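Local coordinates for putative periplasmic protein (Bacteroides vulgatus ATCC 8482, PDB 3DUE) that is of unknown function but belongs to a PepSY-like family of bacterial periplasmic proteins with a possible inhibitory function, at residues 87-92 against 112-117. Numbering follows the deposited sequence.
Sequences TNYPDA and WEIKFD
Where helix 79-88 gives way to the loop leading to strand 94-99 in this PepSY-like protein, Tyr89 packs on Trp112 and Ile114 of the antiparallel sheet region. The tyrosine is the first residue to leave helical geometry, and it also opens a type I beta turn to Ala92, whose N donates a hydrogen bond to Tyr89 O (3.2 Å). That turn carries the chain from the helix toward strand 94-99.

The contact itself is apolar, with no hydrogen bond between 87-92 and 112-117. Tyr89 CG lies anti to its own carbonyl carbon (chi1 -50°), which directs the ring toward the strand. The ring carbon Tyr89 CE1 sits over one face of the indole, 4.0 Å from Trp112 CG and 4.1 Å from Trp112 CD1. The phenol ring and the five-membered ring of Trp112 are tilted by only 26°, yet their centroids are 5.2 Å apart, so they are slid past one another and overlap little. The phenol oxygen, Tyr89 OH, follows the same face and stands 4.0 Å above the Trp112 ring plane, displaced toward its rim.

On the other flank of the phenol, Ile114 arrives from the opposite direction, and its terminal methyl CD1 approaches Tyr89 CE2 to 3.5 Å, obliquely to the ring. Ile114 is buried, whereas Tyr89 and Trp112 are partly exposed. Ile125 of strand 122-126 touches both aromatic residues, and Leu108 of strand 103-108 also meets Tyr89. Resting on Trp112, just before strand 113-117, and on Ile114 within it, the residue just past helix 79-88 brings the helix-to-strand connection onto the sheet, within the helix-plus-antiparallel-sheet layout of the PepSY-like region.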
# COMPACT_ATOMS: atom_id res chain seq x y z
N THR A 87 9.14 14.36 11.87
CA THR A 87 10.32 15.14 12.28
C THR A 87 11.06 15.77 11.09
O THR A 87 11.32 16.98 11.06
CB THR A 87 11.31 14.24 13.02
OG1 THR A 87 10.65 13.60 14.12
CG2 THR A 87 12.52 15.01 13.51
N ASN A 88 11.37 14.93 10.11
CA ASN A 88 12.20 15.32 8.98
C ASN A 88 11.51 16.01 7.80
O ASN A 88 12.18 16.77 7.09
CB ASN A 88 12.99 14.08 8.50
CG ASN A 88 13.97 13.61 9.56
OD1 ASN A 88 15.00 14.25 9.79
ND2 ASN A 88 13.66 12.49 10.23
N TYR A 89 10.21 15.78 7.62
CA TYR A 89 9.42 16.39 6.52
C TYR A 89 8.03 16.79 7.06
O TYR A 89 7.00 16.26 6.63
CB TYR A 89 9.29 15.38 5.37
CG TYR A 89 10.62 14.78 4.94
CD1 TYR A 89 11.49 15.49 4.14
CD2 TYR A 89 11.01 13.52 5.38
CE1 TYR A 89 12.72 14.95 3.77
CE2 TYR A 89 12.21 12.97 5.01
CZ TYR A 89 13.06 13.69 4.21
OH TYR A 89 14.27 13.16 3.84
N PRO A 90 7.99 17.76 7.99
CA PRO A 90 6.76 18.10 8.74
C PRO A 90 5.50 18.49 7.97
O PRO A 90 4.39 18.30 8.47
CB PRO A 90 7.19 19.30 9.60
CG PRO A 90 8.67 19.32 9.58
CD PRO A 90 9.12 18.65 8.34
N ASP A 91 5.68 19.07 6.78
CA ASP A 91 4.55 19.51 5.98
C ASP A 91 4.17 18.59 4.80
O ASP A 91 3.15 18.81 4.16
CB ASP A 91 4.83 20.93 5.50
CG ASP A 91 4.88 21.92 6.66
OD1 ASP A 91 3.99 21.82 7.54
OD2 ASP A 91 5.78 22.79 6.67
N ALA A 92 4.97 17.56 4.55
CA ALA A 92 4.69 16.63 3.47
C ALA A 92 3.62 15.65 3.91
O ALA A 92 3.38 15.44 5.11
CB ALA A 92 5.95 15.86 3.09
N TRP A 112 10.36 13.29 -2.03
CA TRP A 112 11.30 12.43 -1.33
C TRP A 112 10.80 10.99 -1.18
O TRP A 112 9.62 10.76 -0.85
CB TRP A 112 11.67 13.04 0.03
CG TRP A 112 12.60 14.16 -0.16
CD1 TRP A 112 12.28 15.48 -0.29
CD2 TRP A 112 14.02 14.08 -0.34
NE1 TRP A 112 13.41 16.23 -0.51
CE2 TRP A 112 14.49 15.39 -0.54
CE3 TRP A 112 14.93 13.02 -0.34
CZ2 TRP A 112 15.85 15.67 -0.75
CZ3 TRP A 112 16.27 13.30 -0.53
CH2 TRP A 112 16.72 14.61 -0.73
N GLU A 113 11.72 10.05 -1.42
CA GLU A 113 11.48 8.62 -1.27
C GLU A 113 12.43 8.06 -0.20
O GLU A 113 13.61 8.31 -0.23
CB GLU A 113 11.74 7.90 -2.58
CG GLU A 113 10.87 8.42 -3.69
CD GLU A 113 11.08 7.65 -5.00
OE1 GLU A 113 11.07 6.40 -4.96
OE2 GLU A 113 11.23 8.29 -6.05
N ILE A 114 11.90 7.28 0.72
CA ILE A 114 12.67 6.77 1.81
C ILE A 114 12.42 5.25 1.98
O ILE A 114 11.26 4.79 1.99
CB ILE A 114 12.28 7.48 3.15
CG1 ILE A 114 12.31 9.02 3.00
CG2 ILE A 114 13.20 6.99 4.30
CD1 ILE A 114 11.36 9.73 3.93
N LYS A 115 13.52 4.51 2.10
CA LYS A 115 13.52 3.08 2.32
C LYS A 115 13.92 2.78 3.76
O LYS A 115 14.97 3.21 4.23
CB LYS A 115 14.52 2.40 1.40
CG LYS A 115 14.47 0.88 1.44
CD LYS A 115 15.64 0.29 0.61
CE LYS A 115 15.51 -1.23 0.41
NZ LYS A 115 16.77 -1.82 -0.22
N PHE A 116 13.10 1.99 4.44
CA PHE A 116 13.36 1.57 5.80
C PHE A 116 13.41 0.04 5.80
O PHE A 116 12.62 -0.57 5.08
CB PHE A 116 12.18 1.90 6.71
CG PHE A 116 11.83 3.36 6.83
CD1 PHE A 116 10.92 3.97 5.93
CD2 PHE A 116 12.30 4.10 7.89
CE1 PHE A 116 10.56 5.31 6.09
CE2 PHE A 116 11.93 5.46 8.04
CZ PHE A 116 11.07 6.05 7.14
N ASP A 117 14.27 -0.56 6.62
CA ASP A 117 14.24 -2.03 6.79
C ASP A 117 13.15 -2.32 7.82
O ASP A 117 12.49 -1.41 8.30
CB ASP A 117 15.60 -2.64 7.16
CG ASP A 117 16.12 -2.17 8.51
OD1 ASP A 117 15.32 -1.64 9.31
OD2 ASP A 117 17.34 -2.37 8.78